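Local coordinates for NimC/NimA family protein (Clostridium acetobutylicum, PDB 2IG6) that binds flavin mononucleotide and, as a member of the NimC/NimA family with a pyridoxamine 5'-phosphate oxidase-like domain, is probably a flavin-dependent oxidoreductase, at residues A[33-38]-A[78-83]. Numbering follows the deposited sequence.
Sequences FYLATN and VEISGM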
# COMPACT_ATOMS: atom_id res chain seq x y z
N PHE A 33 2.23 -7.84 -2.35
CA PHE A 33 1.44 -6.71 -2.72
C PHE A 33 0.95 -6.05 -1.44
O PHE A 33 1.17 -6.55 -0.33
CB PHE A 33 0.31 -7.09 -3.69
CG PHE A 33 -0.60 -8.17 -3.17
CD1 PHE A 33 -0.33 -9.49 -3.46
CD2 PHE A 33 -1.72 -7.84 -2.41
CE1 PHE A 33 -1.18 -10.51 -2.98
CE2 PHE A 33 -2.58 -8.84 -1.94
CZ PHE A 33 -2.31 -10.17 -2.23
N TYR A 34 0.36 -4.87 -1.58
CA TYR A 34 0.01 -4.04 -0.44
C TYR A 34 -1.49 -3.81 -0.37
O TYR A 34 -2.10 -3.33 -1.32
CB TYR A 34 0.81 -2.74 -0.46
CG TYR A 34 2.27 -3.07 -0.25
CD1 TYR A 34 3.07 -3.52 -1.29
CD2 TYR A 34 2.83 -2.97 1.01
CE1 TYR A 34 4.39 -3.86 -1.07
CE2 TYR A 34 4.13 -3.29 1.24
CZ TYR A 34 4.92 -3.73 0.19
OH TYR A 34 6.24 -4.07 0.46
N LEU A 35 -2.07 -4.17 0.78
CA LEU A 35 -3.51 -4.10 1.00
C LEU A 35 -3.83 -2.90 1.88
O LEU A 35 -3.32 -2.79 3.02
CB LEU A 35 -3.98 -5.36 1.71
CG LEU A 35 -5.45 -5.34 2.15
CD1 LEU A 35 -6.34 -5.31 0.96
CD2 LEU A 35 -5.74 -6.54 3.05
N ALA A 36 -4.60 -1.97 1.33
CA ALA A 36 -5.02 -0.80 2.07
C ALA A 36 -6.47 -0.92 2.53
O ALA A 36 -7.36 -1.28 1.75
CB ALA A 36 -4.84 0.47 1.24
N THR A 37 -6.67 -0.64 3.82
CA THR A 37 -7.97 -0.57 4.47
C THR A 37 -8.07 0.78 5.18
O THR A 37 -7.15 1.59 5.13
CB THR A 37 -8.11 -1.68 5.54
OG1 THR A 37 -7.00 -1.57 6.44
CG2 THR A 37 -8.05 -3.03 4.92
N ASN A 38 -9.22 1.01 5.81
CA ASN A 38 -9.48 2.14 6.70
C ASN A 38 -9.71 1.62 8.11
O ASN A 38 -10.31 0.54 8.28
CB ASN A 38 -10.82 2.83 6.30
CG ASN A 38 -10.63 3.93 5.32
OD1 ASN A 38 -11.56 4.36 4.67
ND2 ASN A 38 -9.41 4.41 5.23
N VAL A 78 -11.62 -1.73 -0.03
CA VAL A 78 -10.17 -1.83 0.03
C VAL A 78 -9.53 -1.36 -1.27
O VAL A 78 -10.21 -1.17 -2.28
CB VAL A 78 -9.74 -3.29 0.31
CG1 VAL A 78 -10.42 -3.81 1.55
CG2 VAL A 78 -10.04 -4.21 -0.91
N GLU A 79 -8.22 -1.15 -1.24
CA GLU A 79 -7.44 -1.03 -2.47
C GLU A 79 -6.14 -1.82 -2.33
O GLU A 79 -5.55 -1.87 -1.25
CB GLU A 79 -7.23 0.44 -2.85
CG GLU A 79 -6.58 0.66 -4.23
CD GLU A 79 -6.76 2.08 -4.77
OE1 GLU A 79 -7.80 2.35 -5.42
OE2 GLU A 79 -5.87 2.93 -4.54
N ILE A 80 -5.72 -2.45 -3.43
CA ILE A 80 -4.45 -3.17 -3.49
C ILE A 80 -3.53 -2.51 -4.51
O ILE A 80 -3.96 -2.11 -5.60
CB ILE A 80 -4.69 -4.65 -3.87
CG1 ILE A 80 -5.31 -5.38 -2.65
CG2 ILE A 80 -3.41 -5.30 -4.34
CD1 ILE A 80 -5.68 -6.82 -2.89
N SER A 81 -2.24 -2.40 -4.18
CA SER A 81 -1.25 -2.02 -5.16
C SER A 81 -0.00 -2.88 -5.02
O SER A 81 0.27 -3.46 -3.96
CB SER A 81 -0.93 -0.52 -5.06
OG SER A 81 -0.04 -0.14 -6.09
N GLY A 82 0.70 -3.05 -6.14
CA GLY A 82 1.91 -3.82 -6.16
C GLY A 82 2.64 -3.61 -7.48
O GLY A 82 2.08 -3.04 -8.41
N MSE A 83 3.90 -4.05 -7.53
CA MSE A 83 4.78 -3.84 -8.68
C MSE A 83 5.53 -5.13 -9.02
O MSE A 83 5.94 -5.87 -8.13
CB MSE A 83 5.78 -2.72 -8.38
CG MSE A 83 6.69 -2.36 -9.52
SE MSE A 83 7.97 -0.99 -9.02
CE MSE A 83 6.65 0.31 -8.85
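I80 reaches across to F33 and L35 through both of its branches. Its CB lies 3.9 Å from Y34 O, next to the backbone ladder. I80 CG1, placed anti to the carbonyl carbon (chi1 -73°), meets L35 CD1 at 3.8 Å, and I80 CD1 extends on to F33 CE2, also at 3.8 Å. The other branch, I80 CG2, comes closer, 3.6 Å from F33 CD2, approaching that ring obliquely. L35 CD1 also touches V78 CB, so F33, L35, V78 and I80 form one continuous apolar face. Four backbone hydrogen bonds fix the antiparallel register, pairing Y34 with S81 and A36 with E79. Y34 N to S81 O measures 2.8 Å and A36 N to E79 O the same. On the reverse face, Y34 stacks on Y34 of the second subunit. There E79 OE1 is hydrogen-bonded to T93 OG1 and salt-bridged to R44 of that subunit, while OE2 is salt-bridged to R91, an FMN-binding residue whose flavin is not bound to this chain. Strands 33-39 and 77-83 are thus neighbours in the antiparallel sheet of a pyridoxamine 5'-phosphate oxidase-like flavin-binding domain, flanked by strands 42-48 and 89-98, while M72 of helix 67-74 and F131 of strand 126-139 pack against the apolar face.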